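Local coordinates for protein myosin-17 (Arabidopsis thaliana, PDB 7KFL) that is a plant class XI myosin that probably moves organelles and vesicles along actin filaments and recognises its cargo through the globular tail, at residues Gln245-Ile250 with Asp297-Ile302; Ser331-Tyr336 with Ser374-Asp379. One frame throughout, in Å; residues are numbered along the deposited sequence.

Contact 1: residues Gln245-Ile250 with Asp297-Ile302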
ATOM      1  N   GLN A 245       3.343  -0.101   2.056  1.00 47.30           N
ATOM      2  CA  GLN A 245       2.797   1.243   2.399  1.00 48.00           C
ATOM      3  C   GLN A 245       1.876   1.142   3.624  1.00 48.46           C
ATOM      4  O   GLN A 245       1.804   2.125   4.382  1.00 49.83           O
ATOM      5  CB  GLN A 245       2.066   1.855   1.200  1.00 47.80           C
ATOM      6  CG  GLN A 245       3.003   2.295   0.082  1.00 48.22           C
ATOM      7  CD  GLN A 245       2.399   3.348  -0.817  1.00 48.82           C
ATOM      8  OE1 GLN A 245       1.194   3.369  -1.065  1.00 49.25           O
ATOM      9  NE2 GLN A 245       3.241   4.234  -1.323  1.00 48.58           N
ATOM     10  N   ILE A 246       1.198   0.005   3.813  1.00 49.03           N
ATOM     11  CA  ILE A 246       0.250  -0.226   4.946  1.00 49.18           C
ATOM     12  C   ILE A 246       1.042  -0.506   6.231  1.00 48.90           C
ATOM     13  O   ILE A 246       0.622  -0.013   7.294  1.00 48.01           O
ATOM     14  CB  ILE A 246      -0.741  -1.358   4.607  1.00 49.64           C
ATOM     15  CG1 ILE A 246      -1.756  -0.910   3.553  1.00 50.19           C
ATOM     16  CG2 ILE A 246      -1.431  -1.883   5.859  1.00 50.15           C
ATOM     17  CD1 ILE A 246      -2.853  -0.019   4.092  1.00 50.34           C
ATOM     18  N   PHE A 247       2.127  -1.282   6.147  1.00 48.65           N
ATOM     19  CA  PHE A 247       3.012  -1.593   7.302  1.00 48.62           C
ATOM     20  C   PHE A 247       3.738  -0.312   7.732  1.00 48.45           C
ATOM     21  O   PHE A 247       3.942  -0.122   8.950  1.00 48.53           O
ATOM     22  CB  PHE A 247       3.962  -2.751   6.980  1.00 48.77           C
ATOM     23  CG  PHE A 247       3.416  -4.109   7.347  1.00 49.13           C
ATOM     24  CD1 PHE A 247       2.235  -4.573   6.787  1.00 49.16           C
ATOM     25  CD2 PHE A 247       4.075  -4.923   8.256  1.00 49.69           C
ATOM     26  CE1 PHE A 247       1.729  -5.820   7.125  1.00 49.43           C
ATOM     27  CE2 PHE A 247       3.570  -6.170   8.593  1.00 49.76           C
ATOM     28  CZ  PHE A 247       2.397  -6.616   8.027  1.00 49.74           C
ATOM     29  N   SER A 248       4.093   0.540   6.766  1.00 48.25           N
ATOM     30  CA  SER A 248       4.550   1.940   6.985  1.00 48.03           C
ATOM     31  C   SER A 248       3.565   2.657   7.921  1.00 47.48           C
ATOM     32  O   SER A 248       4.014   3.205   8.942  1.00 48.01           O
ATOM     33  CB  SER A 248       4.714   2.675   5.675  1.00 48.24           C
ATOM     34  OG  SER A 248       4.311   4.032   5.790  1.00 48.63           O
ATOM     35  N   PHE A 249       2.271   2.625   7.591  1.00 46.77           N
ATOM     36  CA  PHE A 249       1.165   3.230   8.383  1.00 46.90           C
ATOM     37  C   PHE A 249       1.144   2.631   9.797  1.00 47.42           C
ATOM     38  O   PHE A 249       1.050   3.400  10.774  1.00 47.27           O
ATOM     39  CB  PHE A 249      -0.167   3.041   7.651  1.00 46.74           C
ATOM     40  CG  PHE A 249      -1.397   3.349   8.464  1.00 47.09           C
ATOM     41  CD1 PHE A 249      -1.791   4.659   8.687  1.00 47.91           C
ATOM     42  CD2 PHE A 249      -2.172   2.327   8.990  1.00 47.30           C
ATOM     43  CE1 PHE A 249      -2.930   4.941   9.428  1.00 48.44           C
ATOM     44  CE2 PHE A 249      -3.310   2.611   9.731  1.00 48.31           C
ATOM     45  CZ  PHE A 249      -3.688   3.916   9.948  1.00 48.36           C
ATOM     46  N   ILE A 250       1.226   1.303   9.908  1.00 47.86           N
ATOM     47  CA  ILE A 250       1.215   0.572  11.214  1.00 48.89           C
ATOM     48  C   ILE A 250       2.416   1.036  12.043  1.00 49.25           C
ATOM     49  O   ILE A 250       2.222   1.386  13.225  1.00 49.67           O
ATOM     50  CB  ILE A 250       1.207  -0.956  10.999  1.00 49.02           C
ATOM     51  CG1 ILE A 250      -0.172  -1.442  10.541  1.00 48.92           C
ATOM     52  CG2 ILE A 250       1.672  -1.690  12.251  1.00 49.23           C
ATOM     53  CD1 ILE A 250      -0.174  -2.837   9.960  1.00 49.32           C
ATOM     54  N   ASP A 297      10.230  -4.995   7.245  1.00 58.13           N
ATOM     55  CA  ASP A 297      11.338  -4.020   7.445  1.00 59.17           C
ATOM     56  C   ASP A 297      10.788  -2.596   7.619  1.00 57.93           C
ATOM     57  O   ASP A 297      11.550  -1.734   8.086  1.00 57.86           O
ATOM     58  CB  ASP A 297      12.354  -4.093   6.301  1.00 60.64           C
ATOM     59  CG  ASP A 297      13.243  -5.326   6.359  1.00 63.30           C
ATOM     60  OD1 ASP A 297      13.496  -5.819   7.482  1.00 63.47           O
ATOM     61  OD2 ASP A 297      13.674  -5.787   5.281  1.00 65.91           O
ATOM     62  N   GLU A 298       9.523  -2.352   7.271  1.00 57.22           N
ATOM     63  CA  GLU A 298       8.855  -1.038   7.476  1.00 56.74           C
ATOM     64  C   GLU A 298       8.566  -0.813   8.965  1.00 56.02           C
ATOM     65  O   GLU A 298       8.400   0.359   9.345  1.00 55.55           O
ATOM     66  CB  GLU A 298       7.577  -0.949   6.640  1.00 57.35           C
ATOM     67  CG  GLU A 298       7.855  -0.679   5.175  1.00 58.36           C
ATOM     68  CD  GLU A 298       8.568   0.639   4.933  1.00 59.42           C
ATOM     69  OE1 GLU A 298       8.025   1.683   5.353  1.00 58.95           O
ATOM     70  OE2 GLU A 298       9.679   0.615   4.357  1.00 60.63           O
ATOM     71  N   LEU A 299       8.521  -1.884   9.770  1.00 56.43           N
ATOM     72  CA  LEU A 299       8.261  -1.829  11.237  1.00 56.65           C
ATOM     73  C   LEU A 299       9.578  -1.676  12.016  1.00 57.79           C
ATOM     74  O   LEU A 299       9.533  -1.789  13.260  1.00 57.68           O
ATOM     75  CB  LEU A 299       7.532  -3.107  11.669  1.00 56.09           C
ATOM     76  CG  LEU A 299       6.138  -3.324  11.082  1.00 55.16           C
ATOM     77  CD1 LEU A 299       5.596  -4.684  11.488  1.00 55.17           C
ATOM     78  CD2 LEU A 299       5.177  -2.230  11.516  1.00 54.89           C
ATOM     79  N   ARG A 300      10.701  -1.430  11.329  1.00 59.01           N
ATOM     80  CA  ARG A 300      12.064  -1.394  11.931  1.00 60.89           C
ATOM     81  C   ARG A 300      12.110  -0.399  13.101  1.00 59.76           C
ATOM     82  O   ARG A 300      12.841  -0.685  14.066  1.00 58.52           O
ATOM     83  CB  ARG A 300      13.130  -1.085  10.871  1.00 63.41           C
ATOM     84  CG  ARG A 300      12.958   0.245  10.150  1.00 65.80           C
ATOM     85  CD  ARG A 300      13.844   0.340   8.919  1.00 68.82           C
ATOM     86  NE  ARG A 300      13.509   1.493   8.085  1.00 70.92           N
ATOM     87  CZ  ARG A 300      14.352   2.459   7.711  1.00 72.51           C
ATOM     88  NH1 ARG A 300      15.626   2.435   8.074  1.00 73.23           N
ATOM     89  NH2 ARG A 300      13.913   3.450   6.953  1.00 72.95           N
ATOM     90  N   HIS A 301      11.365   0.713  13.031  1.00 59.10           N
ATOM     91  CA  HIS A 301      11.266   1.733  14.114  1.00 58.58           C
ATOM     92  C   HIS A 301      10.604   1.118  15.352  1.00 57.68           C
ATOM     93  O   HIS A 301      11.257   1.077  16.412  1.00 58.86           O
ATOM     94  CB  HIS A 301      10.472   2.973  13.674  1.00 58.84           C
ATOM     95  CG  HIS A 301      11.156   3.841  12.672  1.00 59.18           C
ATOM     96  ND1 HIS A 301      11.874   4.963  13.040  1.00 59.68           N
ATOM     97  CD2 HIS A 301      11.206   3.783  11.323  1.00 58.93           C
ATOM     98  CE1 HIS A 301      12.352   5.549  11.961  1.00 60.12           C
ATOM     99  NE2 HIS A 301      11.957   4.843  10.895  1.00 59.81           N
ATOM    100  N   ILE A 302       9.347   0.685  15.224  1.00 56.62           N
ATOM    101  CA  ILE A 302       8.532   0.155  16.360  1.00 55.89           C
ATOM    102  C   ILE A 302       9.224  -1.087  16.937  1.00 55.92           C
ATOM    103  O   ILE A 302       9.263  -1.205  18.172  1.00 56.02           O
ATOM    104  CB  ILE A 302       7.064  -0.115  15.954  1.00 54.54           C
ATOM    105  CG1 ILE A 302       6.214  -0.567  17.148  1.00 54.03           C
ATOM    106  CG2 ILE A 302       6.962  -1.111  14.808  1.00 54.26           C
ATOM    107  CD1 ILE A 302       6.182   0.411  18.301  1.00 54.12           C
TER
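Leu299 reaches from the start of helix 300-309 across to helix 236-260 and meets it between Phe247 and Ile250. Its CB points along the helix surface rather than at it, and the first torsion, which sets CG beside the backbone N and away from the carbonyl carbon (chi1 -64°), swings the branched end onto the partner. CG of Leu299 already lies 3.8 Å from Phe247 CD2. Beyond it the two methyls part company. Leu299 CD1 rests on the CD2-CE2 side of the Phe247 ring, 3.6 Å from Phe247 CD2, approaching the ring obliquely. Leu299 CD2 turns to the helix itself, packing 3.6 Å from Ile250 CG2. The same methyl, Leu299 CD2, is 3.5 Å from Phe247 O. Phe247 and Ile250, three residues apart, lie about one turn from each other on the same side of the helix, so the one leucine reaches both.

Both segments belong to the DIL domain, a family domain found in the globular tails of class V and XI myosins, and here the N-cap residue of one of its helices is wedged against the middle of another. The ring of Trp283 meets that of Phe247 with the planes about 30° apart, and Leu280 and Cys284 of the same helix 267-287 touch the Phe247 side chain, so a third helix borders this apolar patch.

A step earlier in the chain, Glu298 CA is 5.3 Å from Ser248 CA. Glu298 CB sits over the peptide joining Phe247 and Ser248, 4.0 Å from Phe247 C. A bend at chi2 (-61°) brings the carboxylate back alongside the helix, leaving Glu298 OE1 3.5 Å from Ser248 CB, a van der Waals contact. The Ser248 hydroxyl accepts a hydrogen bond from Asp381 N.

Contact 2: residues Ser331-Tyr336 with Ser374-Asp379; sequences SIQQLY and SSFLLD
Ser374 faces Gln333 near the start of helix 332-341, where Ser374 OG lies 3.8 Å from Gln333 OE1, too far for a hydrogen bond. The next residue is reached through its main chain: Ser375 O accepts from Ser331 OG, at a modelled 2.5 Å that is very short and whose exact length is doubtful. That hydroxyl also caps the helix, since it accepts from Gln334 N, while Gln334 OE1 takes the N-H of Ser331 N in return at 2.8 Å. The pair forms a capping box, with the Ser331 N-H arriving from above the carbonyl plane of the glutamine amide.

At Phe376 both the backbone and the ring take part. Phe376 O receives the other end of the same amide, Gln334 NE2, at 2.8 Å with an N-H...O angle of 158°; Gln334 thereby closes the cap with its oxygen and grips the loop with its nitrogen. The Gln334 side chain runs extended beyond CG and so carries its amide to the loop. Meanwhile the amide of Gln333 lies over one face of the Phe376 ring, the planes only 10° apart. Gln333 NE2 stands 3.4 Å above the ring plane, displaced toward the rim on the CD1 side. Farther along, Leu378 brings its CD2 methyl to 3.9 Å from Gln334 NE2.

The loop therefore crosses the N-terminus of helix 332-341 and then continues onto helix 236-260, where Asn256 OD1 accepts from Leu378 N and the Leu378 side chain touches Asn251 and Phe255. Away from the loop, Ile332 packs against both helix 319-326 and helix 354-369.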
ATOM      1  N   SER A 331      16.356   8.193  16.034  1.00 65.30           N
ATOM      2  CA  SER A 331      17.095   9.463  16.250  1.00 65.28           C
ATOM      3  C   SER A 331      17.330   9.670  17.752  1.00 66.16           C
ATOM      4  O   SER A 331      16.632   9.019  18.561  1.00 65.75           O
ATOM      5  CB  SER A 331      16.352  10.629  15.658  1.00 64.77           C
ATOM      6  OG  SER A 331      15.232  10.970  16.459  1.00 63.16           O
ATOM      7  N   ILE A 332      18.263  10.558  18.104  1.00 66.67           N
ATOM      8  CA  ILE A 332      18.586  10.924  19.515  1.00 66.69           C
ATOM      9  C   ILE A 332      17.336  11.533  20.163  1.00 64.87           C
ATOM     10  O   ILE A 332      17.049  11.175  21.319  1.00 64.61           O
ATOM     11  CB  ILE A 332      19.799  11.876  19.582  1.00 68.48           C
ATOM     12  CG1 ILE A 332      21.092  11.198  19.114  1.00 69.50           C
ATOM     13  CG2 ILE A 332      19.948  12.467  20.978  1.00 69.08           C
ATOM     14  CD1 ILE A 332      21.579  10.076  20.012  1.00 69.44           C
ATOM     15  N   GLN A 333      16.623  12.409  19.447  1.00 63.90           N
ATOM     16  CA  GLN A 333      15.437  13.138  19.976  1.00 63.79           C
ATOM     17  C   GLN A 333      14.327  12.132  20.316  1.00 62.93           C
ATOM     18  O   GLN A 333      13.581  12.389  21.285  1.00 62.86           O
ATOM     19  CB  GLN A 333      14.929  14.194  18.986  1.00 63.84           C
ATOM     20  CG  GLN A 333      14.474  15.483  19.662  1.00 64.57           C
ATOM     21  CD  GLN A 333      13.124  15.974  19.193  1.00 64.10           C
ATOM     22  OE1 GLN A 333      12.925  16.283  18.020  1.00 63.55           O
ATOM     23  NE2 GLN A 333      12.183  16.073  20.121  1.00 63.64           N
ATOM     24  N   GLN A 334      14.227  11.037  19.553  1.00 61.61           N
ATOM     25  CA  GLN A 334      13.241   9.943  19.771  1.00 60.56           C
ATOM     26  C   GLN A 334      13.622   9.159  21.032  1.00 60.89           C
ATOM     27  O   GLN A 334      12.754   9.012  21.915  1.00 60.70           O
ATOM     28  CB  GLN A 334      13.179   9.012  18.558  1.00 59.96           C
ATOM     29  CG  GLN A 334      12.461   9.614  17.359  1.00 59.21           C
ATOM     30  CD  GLN A 334      12.722   8.855  16.080  1.00 58.51           C
ATOM     31  OE1 GLN A 334      13.580   7.976  16.022  1.00 58.20           O
ATOM     32  NE2 GLN A 334      11.985   9.198  15.036  1.00 57.68           N
ATOM     33  N   LEU A 335      14.868   8.675  21.099  1.00 61.28           N
ATOM     34  CA  LEU A 335      15.412   7.893  22.245  1.00 60.70           C
ATOM     35  C   LEU A 335      15.211   8.675  23.546  1.00 60.60           C
ATOM     36  O   LEU A 335      14.752   8.064  24.528  1.00 61.18           O
ATOM     37  CB  LEU A 335      16.899   7.606  22.016  1.00 61.14           C
ATOM     38  CG  LEU A 335      17.215   6.563  20.946  1.00 61.47           C
ATOM     39  CD1 LEU A 335      18.705   6.531  20.652  1.00 62.31           C
ATOM     40  CD2 LEU A 335      16.728   5.184  21.364  1.00 61.20           C
ATOM     41  N   TYR A 336      15.547   9.967  23.548  1.00 61.14           N
ATOM     42  CA  TYR A 336      15.471  10.859  24.735  1.00 62.06           C
ATOM     43  C   TYR A 336      14.044  10.841  25.296  1.00 61.38           C
ATOM     44  O   TYR A 336      13.889  10.589  26.503  1.00 61.91           O
ATOM     45  CB  TYR A 336      15.924  12.280  24.387  1.00 63.06           C
ATOM     46  CG  TYR A 336      15.766  13.271  25.513  1.00 64.35           C
ATOM     47  CD1 TYR A 336      16.703  13.355  26.530  1.00 65.26           C
ATOM     48  CD2 TYR A 336      14.668  14.117  25.572  1.00 64.90           C
ATOM     49  CE1 TYR A 336      16.559  14.257  27.573  1.00 66.43           C
ATOM     50  CE2 TYR A 336      14.508  15.024  26.607  1.00 65.57           C
ATOM     51  CZ  TYR A 336      15.458  15.096  27.611  1.00 66.77           C
ATOM     52  OH  TYR A 336      15.306  15.988  28.634  1.00 68.25           O
ATOM     53  N   SER A 374      15.873  17.140  13.011  1.00 72.63           N
ATOM     54  CA  SER A 374      16.009  15.716  13.409  1.00 70.43           C
ATOM     55  C   SER A 374      14.626  15.056  13.404  1.00 66.36           C
ATOM     56  O   SER A 374      13.625  15.767  13.630  1.00 65.52           O
ATOM     57  CB  SER A 374      16.686  15.582  14.753  1.00 71.93           C
ATOM     58  OG  SER A 374      15.939  16.235  15.771  1.00 73.11           O
ATOM     59  N   SER A 375      14.579  13.749  13.141  1.00 62.77           N
ATOM     60  CA  SER A 375      13.339  12.932  13.144  1.00 60.05           C
ATOM     61  C   SER A 375      12.806  12.829  14.578  1.00 58.19           C
ATOM     62  O   SER A 375      13.604  12.527  15.486  1.00 57.59           O
ATOM     63  CB  SER A 375      13.583  11.568  12.551  1.00 59.33           C
ATOM     64  OG  SER A 375      14.011  11.671  11.202  1.00 59.47           O
ATOM     65  N   PHE A 376      11.513  13.103  14.773  1.00 55.72           N
ATOM     66  CA  PHE A 376      10.772  12.817  16.028  1.00 53.98           C
ATOM     67  C   PHE A 376       9.565  11.938  15.678  1.00 52.47           C
ATOM     68  O   PHE A 376       9.748  10.706  15.601  1.00 51.57           O
ATOM     69  CB  PHE A 376      10.430  14.115  16.766  1.00 53.56           C
ATOM     70  CG  PHE A 376       9.875  13.905  18.154  1.00 52.93           C
ATOM     71  CD1 PHE A 376      10.617  13.234  19.114  1.00 52.67           C
ATOM     72  CD2 PHE A 376       8.618  14.377  18.503  1.00 52.69           C
ATOM     73  CE1 PHE A 376      10.113  13.038  20.390  1.00 52.83           C
ATOM     74  CE2 PHE A 376       8.115  14.180  19.781  1.00 52.36           C
ATOM     75  CZ  PHE A 376       8.864  13.511  20.722  1.00 52.58           C
ATOM     76  N   LEU A 377       8.392  12.536  15.443  1.00 51.52           N
ATOM     77  CA  LEU A 377       7.188  11.812  14.960  1.00 51.09           C
ATOM     78  C   LEU A 377       7.460  11.293  13.545  1.00 50.92           C
ATOM     79  O   LEU A 377       8.200  11.960  12.802  1.00 50.90           O
ATOM     80  CB  LEU A 377       5.973  12.745  14.987  1.00 51.14           C
ATOM     81  CG  LEU A 377       5.522  13.203  16.373  1.00 51.68           C
ATOM     82  CD1 LEU A 377       4.341  14.152  16.272  1.00 52.09           C
ATOM     83  CD2 LEU A 377       5.166  12.019  17.256  1.00 52.04           C
ATOM     84  N   LEU A 378       6.899  10.129  13.205  1.00 51.21           N
ATOM     85  CA  LEU A 378       7.006   9.511  11.858  1.00 51.48           C
ATOM     86  C   LEU A 378       5.778   9.893  11.028  1.00 51.84           C
ATOM     87  O   LEU A 378       4.736  10.257  11.616  1.00 50.27           O
ATOM     88  CB  LEU A 378       7.121   7.989  11.998  1.00 50.76           C
ATOM     89  CG  LEU A 378       8.306   7.477  12.815  1.00 50.84           C
ATOM     90  CD1 LEU A 378       8.271   5.961  12.915  1.00 50.87           C
ATOM     91  CD2 LEU A 378       9.626   7.930  12.217  1.00 51.53           C
ATOM     92  N   ASP A 379       5.915   9.816   9.704  1.00 53.80           N
ATOM     93  CA  ASP A 379       4.805   9.987   8.732  1.00 55.03           C
ATOM     94  C   ASP A 379       4.798   8.767   7.809  1.00 54.82           C
ATOM     95  O   ASP A 379       5.894   8.302   7.436  1.00 55.05           O
ATOM     96  CB  ASP A 379       4.944  11.297   7.954  1.00 56.44           C
ATOM     97  CG  ASP A 379       3.614  11.944   7.610  1.00 58.47           C
ATOM     98  OD1 ASP A 379       2.592  11.223   7.609  1.00 60.23           O
ATOM     99  OD2 ASP A 379       3.609  13.166   7.351  1.00 60.60           O
TER

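How the contacts relate
The two contacts follow one another along the chain, contact 1 closing before contact 2 opens, and their centres lie about 15 Å apart. They meet directly where His301 CG packs against Leu378 CD1 at 3.6 Å. Helix 236-260 ties them together: residues 245-250 are part of it, and Phe255, farther along, touches His301, Gln334 and Leu378. After leaving contact 2, the 374-379 loop runs on to Asp381, whose backbone N hydrogen-bonds to Ser248 OG of contact 1. Contact 1 is buried and contact 2 lies at the surface; the centre of contact 1 is about 11 Å from the centre of the chain and that of contact 2 about 24 Å.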